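Local structure of guanylate kinase (Stenotrophomonas maltophilia, 6WCT) at residues A[133-138]-A[203-208]; A[149-154]-A[164-169]; A[181-186]-A[196-201]. The protein catalyses the ATP-dependent phosphorylation of GMP to GDP, a step thought essential for recycling GMP and, indirectly, cGMP. All coordinates share one frame; numbering follows the deposited sequence.

Interaction 1. Residues A[133-138]-A[203-208]; sequences GTVTVF and RLRREA
The guanidinium of R205 overlaps CG2 of V135 at the beginning of strand 135-140, an inner strand of the parallel sheet in this P-loop kinase fold. The methyl meets both terminal nitrogens: V135 CG2 lies 3.5 Å from R205 NH2 and 3.7 Å from R205 NH1, set obliquely to the guanidinium plane. Branch geometry explains why this methyl does the touching. V135 CG1 stands anti to the backbone N (chi1 174°), while CG2, anti to the carbonyl carbon, is the branch that reaches the arginine. The two side chains run past each other in opposite directions, and the backbones stay far apart, the closest CA atoms being those of G133 and E207 at 10.3 Å.

R205 occupies the N-cap position of helix 206-212. Its chain bends at chi3 (-59°), and its NE is hydrogen-bonded to S202 O at the end of helix 188-203, a bond that should restrict rotation of the group lying against the valine. G133 O sits near the guanidinium plane, at its edge, but its 4.0 Å from R205 NH2 is too long for a hydrogen bond. The first helical turn also reaches the dimer interface, where R206 NH1 donates to F179 O of the second subunit. In the same guanidinium, R206 NE makes a salt bridge of 3.1 Å to E207 OE2, almost straight at 173°, with the oxygen in the guanidinium plane but approached from above the carboxylate plane.

Interaction 2. Residues A[149-154]-A[164-169]; sequences DRMRKR and QRLGAA. With PO4 (phosphate ion), chain F.
M151 reaches from helix 144-152 to the side of helix 159-173, where its terminal methyl CE meets L166 CD2 at 3.5 Å. This is the tight part of the contact. The L166 side chain leaves the backbone along the interface, and only its end turns in to the methionine. Looser packing follows one atom back, with M151 SD 4.0 Å from R165 CB; the methionine bends at chi3 (-136°), which turns CE toward the leucine. The contact lies at the surface, and in contrast to the apolar touch of CE and CD2, the R165 guanidinium continues past the methionine to a salt bridge of NH1 with D157.

R150, from helix 144-152, and R154, just after it, converge on a phosphate ion, probably from the crystallisation liquor. R150 NH2 donates to phosphate O2 at 2.8 Å, and its NE adds a weak bond to O3 at 3.3 Å, an extended chain presenting the guanidinium edge. R154 NH2 also hydrogen-bonds to O2, modelled rather short. S36 OG and the backbone amides of G32 and G34 also bond to the ion. Both arginines bind ADP in a structure of this protein, so the arrangement is consistent with the phosphate site of a P-loop kinase, with arginines supplied from the lid side.

Interaction 3. Residues A[181-186]-A[196-201]; sequences YVIVNE and CAIFTA
One face of the Y181 ring carries the CG2 methyl of I198, while the CD1 methyl of the same isoleucine lies by the ring's root, where CB joins CG. This joins strand 181-184, outermost in the chain's parallel sheet, to helix 188-203, which follows it and packs back against the sheet: a strand-helix unit of the P-loop kinase core. The CG2 contact qualifies as CH-pi, since the methyl is 4.1 Å from the centroid of the Y181 ring and 21° off the ring normal, displaced toward the rim.

The two branches of I198 divide the work. CG2 is anti to the backbone N, whereas CG1, anti to the carbonyl carbon (chi1 -68°), carries CD1 to Y181 CB at 3.6 Å. That CD1 is shared by the next strand residue on the helix-facing side, as it also lies 3.9 Å from I183 CD1. I198 CD1 thus touches two residues two positions apart on the strand; both their side chains run past that of I198 in opposite directions, and the contact is apolar and buried. R205 of the second subunit also packs on Y181, and V182 O accepts from Q209 NE2 of that subunit.

Beyond the strand, N185 and E186 belong to a site that binds ADP in a structure of this protein. N185 centres an inverse gamma turn, closed by a weak hydrogen bond of 2.9 Å from E186 N to V184 O.

In the fold
Interactions 1 and 3 are neighbours, their centres 12 Å apart, and meet through adjacent strands 135-140 and 181-184: F138 O pairs with I183 N at 2.8 Å, and V137 packs on both I183 and I198. Helix 188-203 is followed, after a short break, by helix 206-212, and both interactions touch the second subunit. Interaction 2 lies about 31 Å from interaction 1 and 23 Å from interaction 3, centre to centre, and touches neither. Along the chain, interactions 2 and 3 follow in series, nested inside the loop closed by interaction 1. Interaction 2 lies across the chain's centre from interaction 1, while interaction 3 combines dimer contacts along strand 181-184 with ADP-binding residues just after it.

Interaction 1. Residues A[133-138]-A[203-208]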
ATOM      1  N   GLY A 133      -2.919  10.440   9.291  1.00 66.43           N
ATOM      2  CA  GLY A 133      -2.522   9.211   8.633  1.00 57.74           C
ATOM      3  C   GLY A 133      -3.623   8.496   7.876  1.00 55.83           C
ATOM      4  O   GLY A 133      -3.552   7.279   7.692  1.00 63.74           O
ATOM      5  N   THR A 134      -4.645   9.235   7.449  1.00 49.24           N
ATOM      6  CA  THR A 134      -5.739   8.637   6.695  1.00 50.84           C
ATOM      7  C   THR A 134      -5.209   8.012   5.410  1.00 38.32           C
ATOM      8  O   THR A 134      -4.363   8.582   4.730  1.00 48.47           O
ATOM      9  CB  THR A 134      -6.801   9.693   6.373  1.00 48.89           C
ATOM     10  OG1 THR A 134      -7.338  10.230   7.592  1.00 63.16           O
ATOM     11  CG2 THR A 134      -7.920   9.104   5.597  1.00 36.79           C
ATOM     12  N   VAL A 135      -5.702   6.826   5.080  1.00 50.70           N
ATOM     13  CA  VAL A 135      -5.327   6.137   3.850  1.00 35.82           C
ATOM     14  C   VAL A 135      -6.403   6.451   2.817  1.00 33.41           C
ATOM     15  O   VAL A 135      -7.565   6.084   3.003  1.00 32.21           O
ATOM     16  CB  VAL A 135      -5.199   4.621   4.076  1.00 41.18           C
ATOM     17  CG1 VAL A 135      -4.956   3.879   2.735  1.00 38.59           C
ATOM     18  CG2 VAL A 135      -4.080   4.332   5.044  1.00 43.03           C
ATOM     19  N   THR A 136      -6.027   7.104   1.712  1.00 31.34           N
ATOM     20  CA  THR A 136      -7.014   7.600   0.748  1.00 34.16           C
ATOM     21  C   THR A 136      -6.806   6.952  -0.620  1.00 30.16           C
ATOM     22  O   THR A 136      -5.674   6.852  -1.094  1.00 36.64           O
ATOM     23  CB  THR A 136      -6.960   9.129   0.642  1.00 35.32           C
ATOM     24  OG1 THR A 136      -5.709   9.514   0.083  1.00 36.08           O
ATOM     25  CG2 THR A 136      -7.091   9.805   2.052  1.00 32.74           C
ATOM     26  N   VAL A 137      -7.903   6.504  -1.234  1.00 28.57           N
ATOM     27  CA  VAL A 137      -7.895   5.767  -2.495  1.00 30.04           C
ATOM     28  C   VAL A 137      -8.878   6.412  -3.466  1.00 36.99           C
ATOM     29  O   VAL A 137     -10.015   6.711  -3.091  1.00 28.82           O
ATOM     30  CB  VAL A 137      -8.283   4.287  -2.290  1.00 29.93           C
ATOM     31  CG1 VAL A 137      -8.194   3.515  -3.630  1.00 25.40           C
ATOM     32  CG2 VAL A 137      -7.454   3.633  -1.160  1.00 31.96           C
ATOM     33  N   PHE A 138      -8.477   6.571  -4.727  1.00 32.97           N
ATOM     34  CA  PHE A 138      -9.399   7.064  -5.742  1.00 29.23           C
ATOM     35  C   PHE A 138      -9.653   5.975  -6.772  1.00 29.81           C
ATOM     36  O   PHE A 138      -8.721   5.306  -7.228  1.00 37.79           O
ATOM     37  CB  PHE A 138      -8.884   8.322  -6.463  1.00 28.14           C
ATOM     38  CG  PHE A 138      -9.998   9.156  -7.059  1.00 32.55           C
ATOM     39  CD1 PHE A 138     -10.519   8.859  -8.302  1.00 35.20           C
ATOM     40  CD2 PHE A 138     -10.540  10.218  -6.352  1.00 35.10           C
ATOM     41  CE1 PHE A 138     -11.556   9.611  -8.829  1.00 37.91           C
ATOM     42  CE2 PHE A 138     -11.572  10.974  -6.875  1.00 39.04           C
ATOM     43  CZ  PHE A 138     -12.082  10.669  -8.114  1.00 38.37           C
ATOM     44  N   ARG A 203      -2.033  -2.023   7.255  1.00 45.24           N
ATOM     45  CA  ARG A 203      -1.806  -2.567   8.594  1.00 45.99           C
ATOM     46  C   ARG A 203      -0.378  -3.045   8.810  1.00 48.45           C
ATOM     47  O   ARG A 203      -0.003  -3.319   9.957  1.00 48.77           O
ATOM     48  CB  ARG A 203      -2.740  -3.737   8.873  1.00 45.93           C
ATOM     49  CG  ARG A 203      -4.172  -3.395   8.681  1.00 45.86           C
ATOM     50  CD  ARG A 203      -5.076  -4.483   9.158  1.00 42.30           C
ATOM     51  NE  ARG A 203      -6.411  -4.131   8.738  1.00 61.80           N
ATOM     52  CZ  ARG A 203      -6.993  -4.633   7.659  1.00 58.95           C
ATOM     53  NH1 ARG A 203      -6.357  -5.538   6.917  1.00 50.90           N
ATOM     54  NH2 ARG A 203      -8.215  -4.237   7.344  1.00 56.69           N
ATOM     55  N   LEU A 204       0.397  -3.216   7.742  1.00 44.44           N
ATOM     56  CA  LEU A 204       1.781  -3.657   7.842  1.00 44.09           C
ATOM     57  C   LEU A 204       2.771  -2.500   7.916  1.00 45.15           C
ATOM     58  O   LEU A 204       3.972  -2.745   8.066  1.00 46.13           O
ATOM     59  CB  LEU A 204       2.125  -4.546   6.642  1.00 42.61           C
ATOM     60  CG  LEU A 204       1.199  -5.750   6.433  1.00 47.02           C
ATOM     61  CD1 LEU A 204       1.488  -6.418   5.092  1.00 40.68           C
ATOM     62  CD2 LEU A 204       1.347  -6.740   7.566  1.00 44.88           C
ATOM     63  N   ARG A 205       2.305  -1.258   7.817  1.00 44.06           N
ATOM     64  CA  ARG A 205       3.205  -0.110   7.862  1.00 46.54           C
ATOM     65  C   ARG A 205       3.956  -0.067   9.195  1.00 47.73           C
ATOM     66  O   ARG A 205       3.444  -0.492  10.238  1.00 44.83           O
ATOM     67  CB  ARG A 205       2.415   1.184   7.629  1.00 43.56           C
ATOM     68  CG  ARG A 205       1.958   1.358   6.166  1.00 47.04           C
ATOM     69  CD  ARG A 205       1.136   2.619   5.969  1.00 51.96           C
ATOM     70  NE  ARG A 205      -0.058   2.624   6.812  1.00 64.77           N
ATOM     71  CZ  ARG A 205      -0.887   3.661   6.924  1.00 75.09           C
ATOM     72  NH1 ARG A 205      -0.644   4.775   6.240  1.00 81.84           N
ATOM     73  NH2 ARG A 205      -1.953   3.588   7.718  1.00 61.88           N
ATOM     74  N   ARG A 206       5.189   0.453   9.147  1.00 40.11           N
ATOM     75  CA  ARG A 206       6.093   0.385  10.295  1.00 41.37           C
ATOM     76  C   ARG A 206       5.446   0.918  11.570  1.00 49.23           C
ATOM     77  O   ARG A 206       5.502   0.269  12.623  1.00 54.59           O
ATOM     78  CB  ARG A 206       7.377   1.164   9.996  1.00 45.29           C
ATOM     79  CG  ARG A 206       8.291   1.312  11.194  1.00 57.36           C
ATOM     80  CD  ARG A 206       9.371   2.340  10.934  1.00 61.38           C
ATOM     81  NE  ARG A 206       8.828   3.667  10.665  1.00 60.24           N
ATOM     82  CZ  ARG A 206       8.825   4.250   9.469  1.00 70.35           C
ATOM     83  NH1 ARG A 206       9.342   3.634   8.420  1.00 71.83           N
ATOM     84  NH2 ARG A 206       8.300   5.458   9.319  1.00 78.64           N
ATOM     85  N   GLU A 207       4.835   2.106  11.503  1.00 54.41           N
ATOM     86  CA  GLU A 207       4.367   2.746  12.735  1.00 62.28           C
ATOM     87  C   GLU A 207       3.218   1.973  13.365  1.00 55.38           C
ATOM     88  O   GLU A 207       3.142   1.864  14.594  1.00 59.61           O
ATOM     89  CB  GLU A 207       3.958   4.196  12.469  1.00 63.22           C
ATOM     90  CG  GLU A 207       5.127   5.113  12.149  1.00 69.28           C
ATOM     91  CD  GLU A 207       6.197   5.114  13.241  1.00 80.91           C
ATOM     92  OE1 GLU A 207       5.856   4.916  14.427  1.00 85.02           O
ATOM     93  OE2 GLU A 207       7.387   5.293  12.910  1.00 82.53           O
ATOM     94  N   ALA A 208       2.334   1.404  12.538  1.00 49.19           N
ATOM     95  CA  ALA A 208       1.261   0.556  13.046  1.00 54.15           C
ATOM     96  C   ALA A 208       1.813  -0.737  13.630  1.00 55.92           C
ATOM     97  O   ALA A 208       1.313  -1.222  14.651  1.00 55.03           O
ATOM     98  CB  ALA A 208       0.242   0.269  11.938  1.00 51.17           C
TER

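Interaction 2. Residues A[149-154]-A[164-169]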
ATOM      1  N   ASP A 149     -22.941   4.156 -18.947  1.00 74.91           N
ATOM      2  CA  ASP A 149     -23.618   2.865 -18.948  1.00 79.65           C
ATOM      3  C   ASP A 149     -24.160   2.525 -17.562  1.00 78.07           C
ATOM      4  O   ASP A 149     -25.327   2.138 -17.420  1.00 73.27           O
ATOM      5  CB  ASP A 149     -22.669   1.774 -19.459  1.00 88.17           C
ATOM      6  CG  ASP A 149     -22.225   1.995 -20.916  1.00 93.32           C
ATOM      7  OD1 ASP A 149     -22.824   2.843 -21.615  1.00 92.29           O
ATOM      8  OD2 ASP A 149     -21.293   1.293 -21.371  1.00 90.86           O
ATOM      9  N   ARG A 150     -23.342   2.696 -16.517  1.00 77.90           N
ATOM     10  CA  ARG A 150     -23.801   2.380 -15.164  1.00 86.33           C
ATOM     11  C   ARG A 150     -24.903   3.330 -14.693  1.00 90.21           C
ATOM     12  O   ARG A 150     -25.681   2.965 -13.805  1.00 89.35           O
ATOM     13  CB  ARG A 150     -22.632   2.365 -14.170  1.00 89.35           C
ATOM     14  CG  ARG A 150     -22.997   1.809 -12.777  1.00 87.90           C
ATOM     15  CD  ARG A 150     -21.804   1.130 -12.115  1.00 88.64           C
ATOM     16  NE  ARG A 150     -21.868   1.127 -10.650  1.00 87.45           N
ATOM     17  CZ  ARG A 150     -21.999   0.033  -9.898  1.00 85.72           C
ATOM     18  NH1 ARG A 150     -22.084  -1.167 -10.464  1.00 72.98           N
ATOM     19  NH2 ARG A 150     -22.032   0.140  -8.572  1.00 79.20           N
ATOM     20  N   MET A 151     -25.001   4.531 -15.273  1.00 94.85           N
ATOM     21  CA  MET A 151     -26.020   5.472 -14.815  1.00 94.92           C
ATOM     22  C   MET A 151     -27.398   5.117 -15.359  1.00 95.83           C
ATOM     23  O   MET A 151     -28.389   5.180 -14.624  1.00100.56           O
ATOM     24  CB  MET A 151     -25.655   6.899 -15.223  1.00 92.87           C
ATOM     25  CG  MET A 151     -24.787   7.639 -14.233  1.00 92.00           C
ATOM     26  SD  MET A 151     -24.388   9.271 -14.857  1.00 85.76           S
ATOM     27  CE  MET A 151     -22.643   9.366 -14.468  1.00 78.92           C
ATOM     28  N   ARG A 152     -27.491   4.738 -16.632  1.00 87.20           N
ATOM     29  CA  ARG A 152     -28.798   4.375 -17.163  1.00 87.63           C
ATOM     30  C   ARG A 152     -29.213   2.951 -16.796  1.00 90.25           C
ATOM     31  O   ARG A 152     -30.298   2.515 -17.199  1.00 91.87           O
ATOM     32  CB  ARG A 152     -28.839   4.582 -18.683  1.00 91.41           C
ATOM     33  CG  ARG A 152     -27.792   3.846 -19.490  1.00 94.29           C
ATOM     34  CD  ARG A 152     -26.910   4.817 -20.279  1.00 97.33           C
ATOM     35  NE  ARG A 152     -27.666   5.864 -20.966  1.00 99.04           N
ATOM     36  CZ  ARG A 152     -27.113   6.846 -21.680  1.00 90.58           C
ATOM     37  NH1 ARG A 152     -25.795   6.920 -21.807  1.00 88.28           N
ATOM     38  NH2 ARG A 152     -27.877   7.755 -22.268  1.00 84.32           N
ATOM     39  N   LYS A 153     -28.391   2.228 -16.035  1.00 91.79           N
ATOM     40  CA  LYS A 153     -28.777   0.951 -15.447  1.00 98.31           C
ATOM     41  C   LYS A 153     -29.133   1.078 -13.971  1.00101.35           C
ATOM     42  O   LYS A 153     -29.459   0.072 -13.332  1.00102.08           O
ATOM     43  CB  LYS A 153     -27.659  -0.084 -15.625  1.00 95.48           C
ATOM     44  N   ARG A 154     -29.063   2.287 -13.417  1.00102.60           N
ATOM     45  CA  ARG A 154     -29.504   2.568 -12.059  1.00104.55           C
ATOM     46  C   ARG A 154     -30.875   3.232 -12.006  1.00115.08           C
ATOM     47  O   ARG A 154     -31.427   3.388 -10.911  1.00116.62           O
ATOM     48  CB  ARG A 154     -28.483   3.462 -11.346  1.00 94.08           C
ATOM     49  CG  ARG A 154     -27.290   2.725 -10.791  1.00 94.10           C
ATOM     50  CD  ARG A 154     -27.635   2.082  -9.464  1.00 99.67           C
ATOM     51  NE  ARG A 154     -26.467   1.507  -8.803  1.00103.79           N
ATOM     52  CZ  ARG A 154     -25.510   2.220  -8.216  1.00102.17           C
ATOM     53  NH1 ARG A 154     -25.562   3.546  -8.216  1.00 99.88           N
ATOM     54  NH2 ARG A 154     -24.492   1.602  -7.636  1.00102.35           N
ATOM     55  N   GLN A 164     -25.572  16.422 -16.892  1.00 52.73           N
ATOM     56  CA  GLN A 164     -25.149  17.150 -15.698  1.00 54.03           C
ATOM     57  C   GLN A 164     -24.300  16.274 -14.779  1.00 52.54           C
ATOM     58  O   GLN A 164     -23.236  16.699 -14.312  1.00 49.21           O
ATOM     59  CB  GLN A 164     -26.367  17.689 -14.947  1.00 57.73           C
ATOM     60  CG  GLN A 164     -26.039  18.279 -13.583  1.00 58.45           C
ATOM     61  CD  GLN A 164     -27.275  18.620 -12.781  1.00 63.79           C
ATOM     62  OE1 GLN A 164     -28.354  18.799 -13.334  1.00 67.17           O
ATOM     63  NE2 GLN A 164     -27.125  18.705 -11.466  1.00 62.09           N
ATOM     64  N   ARG A 165     -24.741  15.037 -14.528  1.00 50.76           N
ATOM     65  CA  ARG A 165     -24.003  14.161 -13.614  1.00 51.62           C
ATOM     66  C   ARG A 165     -22.645  13.769 -14.188  1.00 50.25           C
ATOM     67  O   ARG A 165     -21.668  13.627 -13.444  1.00 47.18           O
ATOM     68  CB  ARG A 165     -24.832  12.917 -13.290  1.00 53.00           C
ATOM     69  CG  ARG A 165     -26.206  13.232 -12.696  1.00 56.02           C
ATOM     70  CD  ARG A 165     -26.593  12.264 -11.576  1.00 58.63           C
ATOM     71  NE  ARG A 165     -27.740  12.757 -10.809  1.00 68.42           N
ATOM     72  CZ  ARG A 165     -28.910  12.131 -10.700  1.00 78.15           C
ATOM     73  NH1 ARG A 165     -29.112  10.962 -11.297  1.00 80.62           N
ATOM     74  NH2 ARG A 165     -29.886  12.673  -9.983  1.00 82.16           N
ATOM     75  N   LEU A 166     -22.568  13.588 -15.509  1.00 51.10           N
ATOM     76  CA  LEU A 166     -21.284  13.322 -16.147  1.00 54.15           C
ATOM     77  C   LEU A 166     -20.339  14.495 -15.963  1.00 59.99           C
ATOM     78  O   LEU A 166     -19.136  14.309 -15.745  1.00 59.63           O
ATOM     79  CB  LEU A 166     -21.494  13.028 -17.633  1.00 54.07           C
ATOM     80  CG  LEU A 166     -22.080  11.643 -17.916  1.00 53.88           C
ATOM     81  CD1 LEU A 166     -22.331  11.451 -19.396  1.00 49.91           C
ATOM     82  CD2 LEU A 166     -21.106  10.580 -17.403  1.00 52.16           C
ATOM     83  N   GLY A 167     -20.863  15.716 -16.059  1.00 61.27           N
ATOM     84  CA  GLY A 167     -20.025  16.875 -15.816  1.00 54.19           C
ATOM     85  C   GLY A 167     -19.567  16.934 -14.376  1.00 48.36           C
ATOM     86  O   GLY A 167     -18.400  17.219 -14.095  1.00 49.62           O
ATOM     87  N   ALA A 168     -20.470  16.630 -13.443  1.00 53.46           N
ATOM     88  CA  ALA A 168     -20.096  16.587 -12.035  1.00 46.24           C
ATOM     89  C   ALA A 168     -19.065  15.496 -11.763  1.00 46.75           C
ATOM     90  O   ALA A 168     -18.233  15.641 -10.857  1.00 40.92           O
ATOM     91  CB  ALA A 168     -21.340  16.376 -11.178  1.00 41.12           C
ATOM     92  N   ALA A 169     -19.127  14.387 -12.510  1.00 50.09           N
ATOM     93  CA  ALA A 169     -18.157  13.307 -12.337  1.00 43.64           C
ATOM     94  C   ALA A 169     -16.752  13.773 -12.712  1.00 46.39           C
ATOM     95  O   ALA A 169     -15.784  13.513 -11.989  1.00 41.22           O
ATOM     96  CB  ALA A 169     -18.570  12.099 -13.176  1.00 40.68           C
TER
HETATM   97  P   PO4 F 302     -21.504   3.676  -7.210  1.00 60.40           P
HETATM   98  O1  PO4 F 302     -20.375   3.846  -6.219  1.00 60.27           O
HETATM   99  O2  PO4 F 302     -22.185   2.369  -6.909  1.00 65.99           O
HETATM  100  O3  PO4 F 302     -20.999   3.608  -8.638  1.00 54.93           O
HETATM  101  O4  PO4 F 302     -22.457   4.840  -7.049  1.00 61.35           O

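Interaction 3. Residues A[181-186]-A[196-201]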
ATOM      1  N   TYR A 181      -3.581   6.402  -3.513  1.00 27.71           N
ATOM      2  CA  TYR A 181      -3.667   5.260  -4.420  1.00 22.09           C
ATOM      3  C   TYR A 181      -4.734   5.543  -5.455  1.00 27.54           C
ATOM      4  O   TYR A 181      -5.659   6.322  -5.213  1.00 29.15           O
ATOM      5  CB  TYR A 181      -4.033   3.954  -3.696  1.00 22.14           C
ATOM      6  CG  TYR A 181      -3.024   3.571  -2.664  1.00 39.10           C
ATOM      7  CD1 TYR A 181      -1.913   2.805  -2.996  1.00 35.01           C
ATOM      8  CD2 TYR A 181      -3.164   4.002  -1.360  1.00 29.36           C
ATOM      9  CE1 TYR A 181      -0.966   2.472  -2.034  1.00 38.14           C
ATOM     10  CE2 TYR A 181      -2.247   3.674  -0.403  1.00 38.47           C
ATOM     11  CZ  TYR A 181      -1.152   2.910  -0.734  1.00 39.89           C
ATOM     12  OH  TYR A 181      -0.243   2.620   0.256  1.00 40.38           O
ATOM     13  N   VAL A 182      -4.583   4.912  -6.618  1.00 31.70           N
ATOM     14  CA  VAL A 182      -5.544   5.029  -7.696  1.00 27.00           C
ATOM     15  C   VAL A 182      -5.831   3.621  -8.180  1.00 28.28           C
ATOM     16  O   VAL A 182      -4.897   2.856  -8.428  1.00 30.13           O
ATOM     17  CB  VAL A 182      -5.017   5.928  -8.831  1.00 28.05           C
ATOM     18  CG1 VAL A 182      -5.969   5.927 -10.008  1.00 24.64           C
ATOM     19  CG2 VAL A 182      -4.816   7.378  -8.298  1.00 23.39           C
ATOM     20  N   ILE A 183      -7.107   3.250  -8.210  1.00 29.19           N
ATOM     21  CA  ILE A 183      -7.558   1.973  -8.762  1.00 33.87           C
ATOM     22  C   ILE A 183      -8.372   2.266 -10.014  1.00 34.66           C
ATOM     23  O   ILE A 183      -9.275   3.108  -9.978  1.00 36.89           O
ATOM     24  CB  ILE A 183      -8.398   1.187  -7.741  1.00 34.89           C
ATOM     25  CG1 ILE A 183      -7.548   0.793  -6.521  1.00 33.29           C
ATOM     26  CG2 ILE A 183      -9.059  -0.035  -8.401  1.00 33.73           C
ATOM     27  CD1 ILE A 183      -8.386   0.101  -5.394  1.00 29.29           C
ATOM     28  N   VAL A 184      -8.046   1.604 -11.122  1.00 42.05           N
ATOM     29  CA  VAL A 184      -8.874   1.665 -12.322  1.00 30.58           C
ATOM     30  C   VAL A 184      -9.766   0.432 -12.338  1.00 34.91           C
ATOM     31  O   VAL A 184      -9.272  -0.703 -12.372  1.00 40.47           O
ATOM     32  CB  VAL A 184      -8.031   1.765 -13.602  1.00 37.23           C
ATOM     33  CG1 VAL A 184      -8.938   1.863 -14.810  1.00 36.64           C
ATOM     34  CG2 VAL A 184      -7.096   2.951 -13.553  1.00 29.68           C
ATOM     35  N   ASN A 185     -11.084   0.654 -12.326  1.00 35.44           N
ATOM     36  CA  ASN A 185     -12.064  -0.422 -12.197  1.00 39.70           C
ATOM     37  C   ASN A 185     -12.352  -1.000 -13.584  1.00 36.24           C
ATOM     38  O   ASN A 185     -13.395  -0.758 -14.197  1.00 54.07           O
ATOM     39  CB  ASN A 185     -13.331   0.097 -11.520  1.00 39.06           C
ATOM     40  CG  ASN A 185     -14.412  -0.965 -11.426  1.00 45.26           C
ATOM     41  OD1 ASN A 185     -14.127  -2.162 -11.480  1.00 40.13           O
ATOM     42  ND2 ASN A 185     -15.656  -0.535 -11.286  1.00 44.37           N
ATOM     43  N   GLU A 186     -11.404  -1.789 -14.082  1.00 42.24           N
ATOM     44  CA  GLU A 186     -11.608  -2.493 -15.351  1.00 41.19           C
ATOM     45  C   GLU A 186     -12.273  -3.844 -15.134  1.00 48.12           C
ATOM     46  O   GLU A 186     -13.314  -4.137 -15.735  1.00 63.78           O
ATOM     47  CB  GLU A 186     -10.273  -2.676 -16.085  1.00 55.29           C
ATOM     48  CG  GLU A 186      -9.603  -1.386 -16.539  1.00 60.66           C
ATOM     49  CD  GLU A 186      -8.265  -1.625 -17.235  1.00 68.95           C
ATOM     50  OE1 GLU A 186      -8.263  -2.227 -18.335  1.00 72.39           O
ATOM     51  OE2 GLU A 186      -7.218  -1.228 -16.668  1.00 63.12           O
ATOM     52  N   CYS A 196      -8.392  -4.634  -1.450  1.00 34.80           N
ATOM     53  CA  CYS A 196      -8.001  -5.459  -0.308  1.00 42.46           C
ATOM     54  C   CYS A 196      -6.493  -5.397  -0.063  1.00 43.35           C
ATOM     55  O   CYS A 196      -6.054  -5.328   1.088  1.00 35.02           O
ATOM     56  CB  CYS A 196      -8.455  -6.908  -0.502  1.00 42.97           C
ATOM     57  SG  CYS A 196     -10.249  -7.163  -0.417  1.00 50.19           S
ATOM     58  N   ALA A 197      -5.680  -5.436  -1.125  1.00 34.71           N
ATOM     59  CA  ALA A 197      -4.233  -5.335  -0.932  1.00 38.77           C
ATOM     60  C   ALA A 197      -3.852  -4.014  -0.271  1.00 36.64           C
ATOM     61  O   ALA A 197      -2.976  -3.982   0.597  1.00 38.03           O
ATOM     62  CB  ALA A 197      -3.495  -5.499  -2.255  1.00 34.84           C
ATOM     63  N   ILE A 198      -4.506  -2.918  -0.665  1.00 40.84           N
ATOM     64  CA  ILE A 198      -4.222  -1.612  -0.065  1.00 35.15           C
ATOM     65  C   ILE A 198      -4.560  -1.623   1.422  1.00 36.63           C
ATOM     66  O   ILE A 198      -3.787  -1.139   2.251  1.00 34.96           O
ATOM     67  CB  ILE A 198      -4.992  -0.503  -0.800  1.00 33.55           C
ATOM     68  CG1 ILE A 198      -4.461  -0.322  -2.229  1.00 37.54           C
ATOM     69  CG2 ILE A 198      -4.971   0.825   0.019  1.00 31.32           C
ATOM     70  CD1 ILE A 198      -5.299   0.686  -3.074  1.00 29.00           C
ATOM     71  N   PHE A 199      -5.725  -2.185   1.788  1.00 40.73           N
ATOM     72  CA  PHE A 199      -6.087  -2.233   3.207  1.00 37.71           C
ATOM     73  C   PHE A 199      -5.133  -3.126   3.995  1.00 48.32           C
ATOM     74  O   PHE A 199      -4.688  -2.758   5.093  1.00 46.70           O
ATOM     75  CB  PHE A 199      -7.531  -2.685   3.376  1.00 37.80           C
ATOM     76  CG  PHE A 199      -8.538  -1.688   2.870  1.00 35.90           C
ATOM     77  CD1 PHE A 199      -8.152  -0.394   2.539  1.00 39.90           C
ATOM     78  CD2 PHE A 199      -9.858  -2.038   2.728  1.00 28.44           C
ATOM     79  CE1 PHE A 199      -9.085   0.531   2.071  1.00 40.28           C
ATOM     80  CE2 PHE A 199     -10.797  -1.118   2.272  1.00 33.52           C
ATOM     81  CZ  PHE A 199     -10.413   0.159   1.939  1.00 29.80           C
ATOM     82  N   THR A 200      -4.793  -4.291   3.445  1.00 36.48           N
ATOM     83  CA  THR A 200      -3.842  -5.174   4.104  1.00 39.95           C
ATOM     84  C   THR A 200      -2.495  -4.486   4.297  1.00 43.95           C
ATOM     85  O   THR A 200      -1.914  -4.523   5.389  1.00 47.03           O
ATOM     86  CB  THR A 200      -3.680  -6.454   3.286  1.00 46.84           C
ATOM     87  OG1 THR A 200      -4.929  -7.171   3.254  1.00 48.87           O
ATOM     88  CG2 THR A 200      -2.551  -7.331   3.851  1.00 40.46           C
ATOM     89  N   ALA A 201      -1.977  -3.851   3.242  1.00 38.87           N
ATOM     90  CA  ALA A 201      -0.666  -3.218   3.341  1.00 35.25           C
ATOM     91  C   ALA A 201      -0.649  -2.125   4.395  1.00 36.87           C
ATOM     92  O   ALA A 201       0.370  -1.926   5.067  1.00 42.40           O
ATOM     93  CB  ALA A 201      -0.254  -2.634   1.994  1.00 27.96           C
TER